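Local coordinates for protein NAD-dependent epimerase/dehydratase (Methanobrevibacter ruminantium, PDB 6DNT) that probably acts as an NAD-dependent UDP-N-acetylglucosamine 4-epimerase, and also binds the bacterial cell-wall intermediate UDP-N-acetylmuramic acid, at residues Gln127-Ala132 / Ala178-Ser183; Lys189-His192 / Gly196-Tyr199; Ser227-Gly232 / Asp288-Asp293. All coordinates share one frame; numbering follows the deposited sequence. Where two conformers were deposited one is given.

How the interactions relate
From the N terminus, interaction 1 comes first: it brings 127-132 of helix 122-142 against 178-183 of helix 176-195 and closes a loop of 45 residues that contains strand 147-153. Interaction 2 follows on the same helix, near its C-terminal end, and spans the last three residues of the helix and the short loop into strand 199-208; the two contacts lie about 17 Å apart between centres, and both touch the second subunit. Interaction 3 then closes 55 residues by joining the ends of helices 221-230 and 279-289, on the other side of the chain's centre. The three follow in series, with no nesting or crossing: cofactor-binding Rossmann part first, outlying helices last.

Interaction 1: residues Gln127-Ala132 / Ala178-Ser183; sequences QNNIDA and AAQKAS. With NAD (nicotinamide-adenine-dinucleotide), chain B.
Gln180 meets Asn129 and Ile130 where two helices of the Rossmann-type NAD-binding fold run nearly parallel, their short axes 18° apart and 8.9 Å away at closest approach. The Gln180 chain starts among carbons: CB rests against Asn129 CB at 3.8 Å and beside Ile130 CG1. The next carbon, CG, lies 3.8 Å from Ile130 CG1, the two side chains crossing at about a right angle. With chi1 at -67° CG sits beside the backbone N, and from there the chain runs extended; CD passes close to Asn129 ND2, and OE1 reaches it, accepting from Asn129 ND2 at 3.0 Å. The donor is tilted 32° from the carbonyl plane, and the two amides are strongly turned against each other. The other branch of the Gln180 amide, NE2, is bonded to the Tyr187 hydroxyl of the second subunit, so both polar atoms of this buried group have partners and its rotation is fixed. Asn129 has a second bond, its OD1 accepting from Leu112 N. One turn on from Gln180, Ser183 meets Ile130 CD1, with its CB 3.5 Å from that methyl.

The same two helices reach the cofactor. Asn128 turns its OD1 to the adenine, accepting from NAD N6A at 2.8 Å. Lys181 follows Tyr177 at the spacing of the Tyr-x-x-x-Lys pair of short-chain dehydrogenases/reductases, and both bind NAD. The Lys181 chain leaves the helix on the side away from Asn129, bends at chi2 and comes back far enough for NZ to hold NAD O3D at 2.8 Å. NZ also bonds to Ser151 O and to a water 3.0 Å away, which in turn donates to Asn129 O.

Interaction 2: residues Lys189-His192 / Gly196-Tyr199; sequences KSFH and GLDY
His192 reaches from the last turn of its helix to the backbone of Leu197, where ND1 donates to Leu197 O over 3.1 Å. The oxygen lies almost in the imidazole plane, but the N-H comes in from above the carbonyl plane, 52° out of it. Having CG anti to the backbone N (chi1 180°) brings the edge of the ring to the returning chain; there its CE1 lies 3.3 Å from Asp198 OD1, also at the ring edge. Nearer the backbone, His192 CB sits at the edge of the Tyr199 ring, 3.8 Å from CE1, and the Tyr199 hydroxyl rests against Lys189 CA and CB.

What sets up these contacts is the helix end. Gly196, with positive phi, turns the chain back: its N bonds to His192 O at 3.0 Å, and Leu197 N makes a weak bond to Phe191 O at 3.4 Å. An alanine in place of His192 would probably leave Leu197 O without this donor and Asp198 OD1 without the ring edge beside it.

This turn is the helix-to-strand corner of a beta-alpha-beta crossover: strand 147-153 runs parallel to strand 199-208, with helix 176-195 between them in the chain. Leu197 leans on Val148 of the first strand, while Phe191 packs into helix 122-142 and against Pro176 of the second subunit.

Interaction 3: residues Ser227-Gly232 / Asp288-Asp293; sequences SAILNG and DVLESD
Ile229 and Leu230 meet Leu290 through methyl groups; no ring, amide or carboxylate offers a face or an edge in this contact, and branched aliphatic chains do the work. Leu290 is forked between its two partners. Its CD1 lies on Ile229, 3.6 Å from CG2, with Ile229 CB and CD1 close behind, and its CD2 faces Leu230 CD2 at 3.7 Å. The Leu230 and Leu290 side chains cross at about a right angle. Leu290 points its CB at the other segment, and with CG anti to the carbonyl carbon (chi1 -77°) the two methyls split between Ile229 and Leu230.

Each partner sits at a helix end: helix 221-230 finishes in a Schellman motif at Gly232 and helix 279-289 in another at Glu291, both with positive phi. The strands that follow, 236-238 and 297-299, pair in parallel.

Past its turn, Ser292 packs on the same CG2 methyl of Ile229, with CB 3.7 Å and OG 3.5 Å from it; the hydroxyl's polar bond goes to Ile294 N. On the Leu230 side, helix 328-341 adds Phe339 and Ile340, and its Val336 touches Leu290.

Interaction 1: residues Gln127-Ala132 / Ala178-Ser183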
loop_
_atom_site.group_PDB
_atom_site.type_symbol
_atom_site.label_atom_id
_atom_site.label_comp_id
_atom_site.label_asym_id
_atom_site.label_seq_id
_atom_site.Cartn_x
_atom_site.Cartn_y
_atom_site.Cartn_z
ATOM N N GLN A 127 -7.903 -6.798 -6.901
ATOM C CA GLN A 127 -9.286 -6.367 -7.102
ATOM C C GLN A 127 -10.120 -6.555 -5.832
ATOM O O GLN A 127 -10.854 -5.650 -5.428
ATOM C CB GLN A 127 -9.884 -7.099 -8.313
ATOM C CG GLN A 127 -9.228 -6.640 -9.609
ATOM C CD GLN A 127 -9.424 -7.567 -10.797
ATOM O OE1 GLN A 127 -9.107 -7.208 -11.941
ATOM N NE2 GLN A 127 -9.929 -8.752 -10.541
ATOM N N ASN A 128 -9.978 -7.706 -5.179
ATOM C CA ASN A 128 -10.769 -8.010 -3.982
ATOM C C ASN A 128 -10.272 -7.344 -2.707
ATOM O O ASN A 128 -11.070 -7.044 -1.803
ATOM C CB ASN A 128 -10.846 -9.523 -3.782
ATOM C CG ASN A 128 -11.793 -10.173 -4.757
ATOM O OD1 ASN A 128 -12.985 -10.275 -4.474
ATOM N ND2 ASN A 128 -11.301 -10.537 -5.940
ATOM N N ASN A 129 -8.966 -7.136 -2.618
ATOM C CA ASN A 129 -8.353 -6.726 -1.366
ATOM C C ASN A 129 -8.000 -5.257 -1.295
ATOM O O ASN A 129 -8.038 -4.700 -0.210
ATOM C CB ASN A 129 -7.150 -7.593 -1.044
ATOM C CG ASN A 129 -7.528 -9.046 -0.804
ATOM O OD1 ASN A 129 -8.696 -9.371 -0.617
ATOM N ND2 ASN A 129 -6.533 -9.925 -0.797
ATOM N N ILE A 130 -7.597 -4.652 -2.397
ATOM C CA ILE A 130 -7.387 -3.204 -2.421
ATOM C C ILE A 130 -8.570 -2.487 -3.057
ATOM O O ILE A 130 -9.143 -1.578 -2.429
ATOM C CB ILE A 130 -6.069 -2.808 -3.112
ATOM C CG1 ILE A 130 -4.878 -3.386 -2.341
ATOM C CG2 ILE A 130 -5.968 -1.275 -3.176
ATOM C CD1 ILE A 130 -3.525 -3.029 -2.924
ATOM N N ASP A 131 -8.919 -2.844 -4.303
ATOM C CA ASP A 131 -9.917 -2.061 -5.047
ATOM C C ASP A 131 -11.262 -2.054 -4.310
ATOM O O ASP A 131 -11.862 -0.991 -4.097
ATOM C CB ASP A 131 -10.126 -2.550 -6.484
ATOM C CG ASP A 131 -8.884 -2.461 -7.348
ATOM O OD1 ASP A 131 -7.906 -1.751 -7.006
ATOM O OD2 ASP A 131 -8.894 -3.113 -8.425
ATOM N N ALA A 132 -11.714 -3.223 -3.875
ATOM C CA ALA A 132 -13.002 -3.307 -3.181
ATOM C C ALA A 132 -12.974 -2.592 -1.843
ATOM O O ALA A 132 -13.961 -1.959 -1.461
ATOM C CB ALA A 132 -13.425 -4.748 -2.982
ATOM N N ALA A 178 0.122 -9.721 1.637
ATOM C CA ALA A 178 0.681 -8.871 2.683
ATOM C C ALA A 178 0.773 -7.422 2.227
ATOM O O ALA A 178 0.474 -6.514 3.010
ATOM C CB ALA A 178 2.044 -9.375 3.137
ATOM N N ALA A 179 1.149 -7.208 0.970
ATOM C CA ALA A 179 1.214 -5.843 0.399
ATOM C C ALA A 179 -0.175 -5.211 0.356
ATOM O O ALA A 179 -0.324 -4.011 0.622
ATOM C CB ALA A 179 1.851 -5.864 -0.987
ATOM N N GLN A 180 -1.174 -6.014 0.017
ATOM C CA GLN A 180 -2.579 -5.563 -0.043
ATOM C C GLN A 180 -3.131 -5.134 1.304
ATOM O O GLN A 180 -3.743 -4.071 1.407
ATOM C CB GLN A 180 -3.461 -6.631 -0.690
ATOM C CG GLN A 180 -3.124 -6.805 -2.169
ATOM C CD GLN A 180 -3.380 -8.171 -2.794
ATOM O OE1 GLN A 180 -3.952 -9.076 -2.128
ATOM N NE2 GLN A 180 -3.003 -8.339 -4.025
ATOM N N LYS A 181 -2.907 -5.924 2.348
ATOM C CA LYS A 181 -3.334 -5.513 3.683
ATOM C C LYS A 181 -2.631 -4.235 4.150
ATOM O O LYS A 181 -3.273 -3.322 4.684
ATOM C CB LYS A 181 -3.168 -6.649 4.699
ATOM C CG LYS A 181 -4.120 -7.806 4.468
ATOM C CD LYS A 181 -5.574 -7.377 4.567
ATOM C CE LYS A 181 -6.534 -8.545 4.644
ATOM N NZ LYS A 181 -7.920 -8.066 4.820
ATOM N N ALA A 182 -1.334 -4.142 3.891
ATOM C CA ALA A 182 -0.590 -2.932 4.207
ATOM C C ALA A 182 -1.128 -1.729 3.431
ATOM O O ALA A 182 -1.267 -0.636 4.001
ATOM C CB ALA A 182 0.892 -3.125 3.955
ATOM N N SER A 183 -1.432 -1.926 2.146
ATOM C CA SER A 183 -2.007 -0.856 1.308
ATOM C C SER A 183 -3.316 -0.340 1.892
ATOM O O SER A 183 -3.525 0.872 1.975
ATOM C CB SER A 183 -2.227 -1.322 -0.135
ATOM O OG SER A 183 -2.971 -0.357 -0.878
HETATM P PA NAD B . -13.099 -16.025 5.224
HETATM O O1A NAD B . -13.779 -17.057 6.072
HETATM O O2A NAD B . -12.716 -16.388 3.832
HETATM O O5B NAD B . -14.071 -14.738 5.219
HETATM C C5B NAD B . -14.053 -13.794 4.150
HETATM C C4B NAD B . -15.501 -13.580 3.760
HETATM O O4B NAD B . -15.550 -12.554 2.766
HETATM C C3B NAD B . -16.138 -14.819 3.140
HETATM O O3B NAD B . -17.391 -15.052 3.769
HETATM C C2B NAD B . -16.258 -14.506 1.657
HETATM O O2B NAD B . -17.372 -15.112 0.979
HETATM C C1B NAD B . -16.340 -12.992 1.664
HETATM N N9A NAD B . -15.785 -12.298 0.494
HETATM C C8A NAD B . -14.553 -12.452 -0.051
HETATM N N7A NAD B . -14.371 -11.588 -1.081
HETATM C C5A NAD B . -15.501 -10.835 -1.167
HETATM C C6A NAD B . -15.977 -9.737 -2.023
HETATM N N6A NAD B . -15.192 -9.261 -3.001
HETATM N N1A NAD B . -17.230 -9.240 -1.781
HETATM C C2A NAD B . -18.014 -9.721 -0.801
HETATM N N3A NAD B . -17.642 -10.727 0.026
HETATM C C4A NAD B . -16.412 -11.299 -0.127
HETATM O O3 NAD B . -11.792 -15.470 5.983
HETATM P PN NAD B . -11.583 -15.134 7.517
HETATM O O1N NAD B . -12.883 -14.988 8.249
HETATM O O2N NAD B . -10.525 -16.051 8.067
HETATM O O5D NAD B . -10.891 -13.698 7.360
HETATM C C5D NAD B . -11.638 -12.512 7.652
HETATM C C4D NAD B . -10.683 -11.324 7.576
HETATM O O4D NAD B . -9.659 -11.481 8.561
HETATM C C3D NAD B . -9.988 -11.200 6.225
HETATM O O3D NAD B . -9.827 -9.816 5.867
HETATM C C2D NAD B . -8.643 -11.838 6.475
HETATM O O2D NAD B . -7.658 -11.378 5.559
HETATM C C1D NAD B . -8.382 -11.427 7.907
HETATM N N1N NAD B . -7.426 -12.268 8.635
HETATM C C2N NAD B . -7.712 -13.545 8.945
HETATM C C3N NAD B . -6.803 -14.325 9.653
HETATM C C7N NAD B . -7.057 -15.769 10.021
HETATM O O7N NAD B . -6.193 -16.368 10.650
HETATM N N7N NAD B . -8.166 -16.400 9.649
HETATM C C4N NAD B . -5.597 -13.734 10.041
HETATM C C5N NAD B . -5.316 -12.421 9.703
HETATM C C6N NAD B . -6.250 -11.705 8.981
HETATM O O HOH W 1 -8.385 -6.537 2.323
#

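Interaction 2: residues Lys189-His192 / Gly196-Tyr199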
loop_
_atom_site.group_PDB
_atom_site.type_symbol
_atom_site.label_atom_id
_atom_site.label_comp_id
_atom_site.label_asym_id
_atom_site.label_seq_id
_atom_site.Cartn_x
_atom_site.Cartn_y
_atom_site.Cartn_z
ATOM N N LYS A 189 -5.176 5.459 6.775
ATOM C CA LYS A 189 -4.431 6.614 7.294
ATOM C C LYS A 189 -4.694 7.844 6.413
ATOM O O LYS A 189 -5.044 8.925 6.924
ATOM C CB LYS A 189 -2.935 6.283 7.404
ATOM C CG LYS A 189 -2.025 7.462 7.719
ATOM C CD LYS A 189 -2.398 8.170 9.015
ATOM C CE LYS A 189 -1.453 9.343 9.259
ATOM N NZ LYS A 189 -1.695 9.929 10.599
ATOM N N SER A 190 -4.586 7.684 5.100
ATOM C CA SER A 190 -4.779 8.809 4.197
ATOM C C SER A 190 -6.213 9.338 4.216
ATOM O O SER A 190 -6.434 10.541 4.027
ATOM C CB SER A 190 -4.350 8.459 2.773
ATOM O OG SER A 190 -5.303 7.675 2.073
ATOM N N PHE A 191 -7.182 8.452 4.417
ATOM C CA PHE A 191 -8.593 8.863 4.499
ATOM C C PHE A 191 -8.892 9.585 5.819
ATOM O O PHE A 191 -9.742 10.476 5.847
ATOM C CB PHE A 191 -9.529 7.670 4.275
ATOM C CG PHE A 191 -9.853 7.405 2.831
ATOM C CD1 PHE A 191 -8.857 7.377 1.867
ATOM C CD2 PHE A 191 -11.165 7.176 2.433
ATOM C CE1 PHE A 191 -9.163 7.133 0.533
ATOM C CE2 PHE A 191 -11.478 6.948 1.101
ATOM C CZ PHE A 191 -10.469 6.919 0.150
ATOM N N HIS A 192 -8.201 9.204 6.894
ATOM C CA HIS A 192 -8.299 9.938 8.150
ATOM C C HIS A 192 -7.792 11.366 7.959
ATOM O O HIS A 192 -8.461 12.331 8.336
ATOM C CB HIS A 192 -7.554 9.223 9.268
ATOM C CG HIS A 192 -7.621 9.945 10.576
ATOM N ND1 HIS A 192 -8.731 9.908 11.389
ATOM C CD2 HIS A 192 -6.719 10.730 11.204
ATOM C CE1 HIS A 192 -8.512 10.645 12.463
ATOM N NE2 HIS A 192 -7.298 11.154 12.376
ATOM N N GLY A 196 -11.231 12.952 7.395
ATOM C CA GLY A 196 -11.634 12.777 8.773
ATOM C C GLY A 196 -12.303 11.458 9.092
ATOM O O GLY A 196 -13.025 11.358 10.076
ATOM N N LEU A 197 -12.056 10.426 8.290
ATOM C CA LEU A 197 -12.637 9.115 8.555
ATOM C C LEU A 197 -11.901 8.446 9.711
ATOM O O LEU A 197 -10.693 8.306 9.673
ATOM C CB LEU A 197 -12.565 8.236 7.309
ATOM C CG LEU A 197 -13.142 6.817 7.416
ATOM C CD1 LEU A 197 -14.636 6.870 7.701
ATOM C CD2 LEU A 197 -12.883 6.038 6.131
ATOM N N ASP A 198 -12.636 8.040 10.738
ATOM C CA ASP A 198 -12.048 7.368 11.882
ATOM C C ASP A 198 -12.010 5.866 11.637
ATOM O O ASP A 198 -12.904 5.311 11.009
ATOM C CB ASP A 198 -12.845 7.698 13.142
ATOM C CG ASP A 198 -12.639 9.145 13.595
ATOM O OD1 ASP A 198 -11.648 9.792 13.174
ATOM O OD2 ASP A 198 -13.488 9.631 14.363
ATOM N N TYR A 199 -10.965 5.221 12.128
ATOM C CA TYR A 199 -10.747 3.809 11.829
ATOM C C TYR A 199 -9.859 3.152 12.863
ATOM O O TYR A 199 -9.060 3.815 13.518
ATOM C CB TYR A 199 -10.094 3.637 10.445
ATOM C CG TYR A 199 -8.619 3.996 10.462
ATOM C CD1 TYR A 199 -8.214 5.305 10.347
ATOM C CD2 TYR A 199 -7.638 3.022 10.658
ATOM C CE1 TYR A 199 -6.873 5.654 10.395
ATOM C CE2 TYR A 199 -6.302 3.358 10.725
ATOM C CZ TYR A 199 -5.920 4.674 10.579
ATOM O OH TYR A 199 -4.581 5.023 10.619
#

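Interaction 3: residues Ser227-Gly232 / Asp288-Asp293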
loop_
_atom_site.group_PDB
_atom_site.type_symbol
_atom_site.label_atom_id
_atom_site.label_comp_id
_atom_site.label_asym_id
_atom_site.label_seq_id
_atom_site.Cartn_x
_atom_site.Cartn_y
_atom_site.Cartn_z
ATOM N N SER A 227 -8.966 -32.015 12.178
ATOM C CA SER A 227 -9.651 -32.756 11.128
ATOM C C SER A 227 -8.971 -34.099 10.888
ATOM O O SER A 227 -9.635 -35.131 10.877
ATOM C CB SER A 227 -9.717 -31.944 9.835
ATOM O OG SER A 227 -10.537 -32.588 8.876
ATOM N N ALA A 228 -7.641 -34.084 10.773
ATOM C CA ALA A 228 -6.876 -35.317 10.547
ATOM C C ALA A 228 -7.174 -36.347 11.637
ATOM O O ALA A 228 -7.553 -37.480 11.329
ATOM C CB ALA A 228 -5.393 -35.023 10.481
ATOM N N ILE A 229 -7.046 -35.930 12.886
ATOM C CA ILE A 229 -7.226 -36.827 14.025
ATOM C C ILE A 229 -8.661 -37.363 14.043
ATOM O O ILE A 229 -8.869 -38.567 14.211
ATOM C CB ILE A 229 -6.829 -36.165 15.355
ATOM C CG1 ILE A 229 -5.312 -35.944 15.420
ATOM C CG2 ILE A 229 -7.293 -36.992 16.553
ATOM C CD1 ILE A 229 -4.881 -34.985 16.509
ATOM N N LEU A 230 -9.647 -36.499 13.801
ATOM C CA LEU A 230 -11.049 -36.961 13.765
ATOM C C LEU A 230 -11.358 -37.930 12.636
ATOM O O LEU A 230 -12.240 -38.802 12.783
ATOM C CB LEU A 230 -12.018 -35.767 13.690
ATOM C CG LEU A 230 -12.111 -34.905 14.942
ATOM C CD1 LEU A 230 -12.969 -33.675 14.659
ATOM C CD2 LEU A 230 -12.650 -35.655 16.149
ATOM N N ASN A 231 -10.646 -37.790 11.519
ATOM C CA ASN A 231 -10.756 -38.695 10.389
ATOM C C ASN A 231 -9.860 -39.932 10.502
ATOM O O ASN A 231 -9.832 -40.733 9.577
ATOM C CB ASN A 231 -10.429 -37.971 9.083
ATOM C CG ASN A 231 -11.566 -37.088 8.597
ATOM O OD1 ASN A 231 -12.753 -37.450 8.685
ATOM N ND2 ASN A 231 -11.210 -35.951 8.029
ATOM N N GLY A 232 -9.145 -40.078 11.616
ATOM C CA GLY A 232 -8.303 -41.246 11.865
ATOM C C GLY A 232 -7.032 -41.274 11.041
ATOM O O GLY A 232 -6.527 -42.356 10.718
ATOM N N ASP A 288 -3.867 -34.531 23.274
ATOM C CA ASP A 288 -4.382 -34.737 24.638
ATOM C C ASP A 288 -5.871 -34.451 24.734
ATOM O O ASP A 288 -6.631 -35.262 25.285
ATOM C CB ASP A 288 -3.626 -33.882 25.656
ATOM C CG ASP A 288 -2.208 -34.372 25.899
ATOM O OD1 ASP A 288 -1.902 -35.537 25.564
ATOM O OD2 ASP A 288 -1.392 -33.592 26.441
ATOM N N VAL A 289 -6.300 -33.322 24.171
ATOM C CA VAL A 289 -7.720 -32.962 24.146
ATOM C C VAL A 289 -8.557 -34.059 23.466
ATOM O O VAL A 289 -9.629 -34.409 23.953
ATOM C CB VAL A 289 -7.953 -31.574 23.479
ATOM C CG1 VAL A 289 -9.416 -31.353 23.120
ATOM C CG2 VAL A 289 -7.463 -30.468 24.391
ATOM N N LEU A 290 -8.062 -34.600 22.358
ATOM C CA LEU A 290 -8.753 -35.639 21.598
ATOM C C LEU A 290 -8.488 -37.074 22.099
ATOM O O LEU A 290 -9.022 -38.018 21.520
ATOM C CB LEU A 290 -8.407 -35.520 20.104
ATOM C CG LEU A 290 -9.148 -34.378 19.388
ATOM C CD1 LEU A 290 -8.458 -33.974 18.092
ATOM C CD2 LEU A 290 -10.588 -34.777 19.118
ATOM N N GLU A 291 -7.683 -37.217 23.152
ATOM C CA GLU A 291 -7.302 -38.525 23.723
ATOM C C GLU A 291 -6.780 -39.463 22.630
ATOM O O GLU A 291 -7.152 -40.644 22.551
ATOM C CB GLU A 291 -8.482 -39.126 24.502
ATOM C CG GLU A 291 -8.981 -38.211 25.621
ATOM C CD GLU A 291 -10.021 -38.867 26.517
ATOM O OE1 GLU A 291 -11.049 -39.361 25.997
ATOM O OE2 GLU A 291 -9.816 -38.881 27.749
ATOM N N SER A 292 -5.890 -38.911 21.806
ATOM C CA SER A 292 -5.448 -39.549 20.573
ATOM C C SER A 292 -4.032 -40.088 20.692
ATOM O O SER A 292 -3.150 -39.404 21.188
ATOM C CB SER A 292 -5.479 -38.541 19.421
ATOM O OG SER A 292 -4.992 -39.115 18.211
ATOM N N ASP A 293 -3.843 -41.310 20.194
ATOM C CA ASP A 293 -2.517 -41.918 20.035
ATOM C C ASP A 293 -2.026 -41.912 18.576
ATOM O O ASP A 293 -1.031 -42.571 18.240
ATOM C CB ASP A 293 -2.554 -43.344 20.597
ATOM C CG ASP A 293 -2.692 -43.358 22.103
ATOM O OD1 ASP A 293 -1.966 -42.600 22.776
ATOM O OD2 ASP A 293 -3.528 -44.115 22.613
#